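Local atomic coordinates of transcriptional regulator, LRP/AsnC family (Neisseria meningitidis, PDB entry 2P5V), a protein that probably binds specific DNA sequences and regulates transcription in Neisseria meningitidis as a member of the Lrp/AsnC family. Residues L70-R75 and A114-M119. Numbering follows the deposited sequence.
Sequences LQAFIR and AFFTDM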
loop_
_atom_site.group_PDB
_atom_site.type_symbol
_atom_site.label_atom_id
_atom_site.label_comp_id
_atom_site.label_asym_id
_atom_site.label_seq_id
_atom_site.Cartn_x
_atom_site.Cartn_y
_atom_site.Cartn_z
ATOM N N LEU G 70 6.995 22.804 -13.722
ATOM C CA LEU G 70 6.391 21.709 -12.952
ATOM C C LEU G 70 5.640 20.750 -13.877
ATOM O O LEU G 70 4.625 21.116 -14.458
ATOM C CB LEU G 70 5.412 22.272 -11.902
ATOM C CG LEU G 70 5.427 21.794 -10.442
ATOM C CD1 LEU G 70 4.001 21.806 -9.838
ATOM C CD2 LEU G 70 6.068 20.427 -10.288
ATOM N N GLN G 71 6.153 19.530 -14.016
ATOM C CA GLN G 71 5.476 18.468 -14.751
ATOM C C GLN G 71 4.970 17.430 -13.761
ATOM O O GLN G 71 5.758 16.815 -13.043
ATOM C CB GLN G 71 6.414 17.812 -15.753
ATOM C CG GLN G 71 5.741 16.680 -16.539
ATOM C CD GLN G 71 6.564 16.201 -17.708
ATOM O OE1 GLN G 71 7.770 16.461 -17.798
ATOM N NE2 GLN G 71 5.920 15.487 -18.610
ATOM N N ALA G 72 3.653 17.241 -13.741
ATOM C CA ALA G 72 2.990 16.360 -12.779
ATOM C C ALA G 72 2.403 15.123 -13.446
ATOM O O ALA G 72 1.840 15.200 -14.544
ATOM C CB ALA G 72 1.887 17.126 -12.048
ATOM N N PHE G 73 2.562 13.980 -12.780
ATOM C CA PHE G 73 1.786 12.786 -13.082
ATOM C C PHE G 73 0.745 12.630 -11.979
ATOM O O PHE G 73 1.094 12.418 -10.821
ATOM C CB PHE G 73 2.695 11.573 -13.146
ATOM C CG PHE G 73 3.528 11.528 -14.385
ATOM C CD1 PHE G 73 3.077 10.855 -15.507
ATOM C CD2 PHE G 73 4.741 12.192 -14.447
ATOM C CE1 PHE G 73 3.840 10.819 -16.665
ATOM C CE2 PHE G 73 5.508 12.158 -15.601
ATOM C CZ PHE G 73 5.060 11.470 -16.705
ATOM N N ILE G 74 -0.529 12.782 -12.328
ATOM C CA ILE G 74 -1.605 12.770 -11.330
ATOM C C ILE G 74 -2.397 11.473 -11.431
ATOM O O ILE G 74 -2.870 11.101 -12.505
ATOM C CB ILE G 74 -2.559 13.968 -11.488
ATOM C CG1 ILE G 74 -1.764 15.279 -11.561
ATOM C CG2 ILE G 74 -3.562 14.009 -10.336
ATOM C CD1 ILE G 74 -2.575 16.485 -12.014
ATOM N N ARG G 75 -2.499 10.779 -10.300
ATOM C CA ARG G 75 -3.257 9.548 -10.194
ATOM C C ARG G 75 -4.629 9.848 -9.591
ATOM O O ARG G 75 -4.735 10.230 -8.417
ATOM C CB ARG G 75 -2.519 8.558 -9.306
ATOM C CG ARG G 75 -1.129 8.145 -9.775
ATOM C CD ARG G 75 -0.611 7.065 -8.832
ATOM N NE ARG G 75 0.790 6.691 -8.999
ATOM C CZ ARG G 75 1.409 5.749 -8.267
ATOM N NH1 ARG G 75 0.749 5.062 -7.333
ATOM N NH2 ARG G 75 2.700 5.477 -8.465
ATOM N N ALA G 114 0.388 16.515 -16.656
ATOM C CA ALA G 114 0.012 17.937 -16.678
ATOM C C ALA G 114 1.191 18.862 -16.418
ATOM O O ALA G 114 2.160 18.479 -15.770
ATOM C CB ALA G 114 -1.086 18.214 -15.660
ATOM N N PHE G 115 1.085 20.093 -16.911
ATOM C CA PHE G 115 2.161 21.064 -16.792
ATOM C C PHE G 115 1.718 22.325 -16.080
ATOM O O PHE G 115 0.618 22.828 -16.319
ATOM C CB PHE G 115 2.676 21.422 -18.175
ATOM C CG PHE G 115 3.767 20.523 -18.661
ATOM C CD1 PHE G 115 5.090 20.776 -18.322
ATOM C CD2 PHE G 115 3.481 19.435 -19.464
ATOM C CE1 PHE G 115 6.111 19.959 -18.791
ATOM C CE2 PHE G 115 4.501 18.610 -19.930
ATOM C CZ PHE G 115 5.817 18.882 -19.596
ATOM N N PHE G 116 2.591 22.836 -15.212
ATOM C CA PHE G 116 2.323 24.051 -14.436
ATOM C C PHE G 116 3.585 24.847 -14.304
ATOM O O PHE G 116 4.681 24.314 -14.507
ATOM C CB PHE G 116 1.779 23.692 -13.051
ATOM C CG PHE G 116 0.549 22.845 -13.103
ATOM C CD1 PHE G 116 -0.711 23.426 -13.082
ATOM C CD2 PHE G 116 0.653 21.475 -13.225
ATOM C CE1 PHE G 116 -1.849 22.638 -13.162
ATOM C CE2 PHE G 116 -0.473 20.682 -13.300
ATOM C CZ PHE G 116 -1.729 21.263 -13.271
ATOM N N THR G 117 3.438 26.130 -13.994
ATOM C CA THR G 117 4.594 27.001 -13.781
ATOM C C THR G 117 5.316 26.621 -12.499
ATOM O O THR G 117 6.544 26.573 -12.460
ATOM C CB THR G 117 4.206 28.483 -13.688
ATOM O OG1 THR G 117 3.284 28.658 -12.613
ATOM C CG2 THR G 117 3.577 28.972 -14.991
ATOM N N ASP G 118 4.542 26.348 -11.454
ATOM C CA ASP G 118 5.092 26.023 -10.146
ATOM C C ASP G 118 4.024 25.371 -9.261
ATOM O O ASP G 118 2.899 25.120 -9.710
ATOM C CB ASP G 118 5.674 27.288 -9.503
ATOM C CG ASP G 118 4.676 28.438 -9.460
ATOM O OD1 ASP G 118 3.475 28.198 -9.221
ATOM O OD2 ASP G 118 5.101 29.585 -9.672
HETATM N N MSE G 119 4.392 25.082 -8.016
HETATM C CA MSE G 119 3.516 24.371 -7.079
HETATM C C MSE G 119 2.252 25.148 -6.707
HETATM O O MSE G 119 1.216 24.542 -6.446
HETATM C CB MSE G 119 4.287 24.003 -5.801
HETATM C CG MSE G 119 3.546 23.053 -4.873
HETATM SE SE MSE G 119 3.025 21.393 -5.775
HETATM C CE MSE G 119 4.816 20.690 -6.190
#
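Leu70 fills the hollow between Phe116, Asp118 and Met119, where strand 110-116 turns into helix 119-130. Its CB lies beside Phe116, 3.4 Å from Phe116 O, while CD1 pushes into the turn, 3.5 Å from Asp118 O. The methyl end of selenomethionine Met119, whose chain bends at chi2 and chi3, lines the hollow, with CE 3.9 Å from Leu70 CD1. Asp118 caps the helix through OD1, bonded to Ala121 N. Along the strands, which run antiparallel, Leu70 and Phe116 exchange two backbone hydrogen bonds, as do Ala72 and Ala114, the Ala72 N to Ala114 O bond being 2.8 Å and nearly straight (174°). Phe116 CE2 packs on the methyl of Ala72, and Ile74 CD1 reaches Ala114 CB at 4.3 Å. Helix 119-130 covers this side through Phe122. The Gln71–Phe115 pair points to the other face. A chi1 of 179° sets the extended Gln71 chain alongside Phe115, with CG over one ring face, offset toward the rim, 4.1 Å from the Phe115 centroid, a CH-pi contact. The pairing joins two central strands of the antiparallel sheet in the alpha+beta (ferredoxin-like, βαββαβ) fold of the Lrp/AsnC ligand-binding domain, of the dimeric alpha-beta barrel clan.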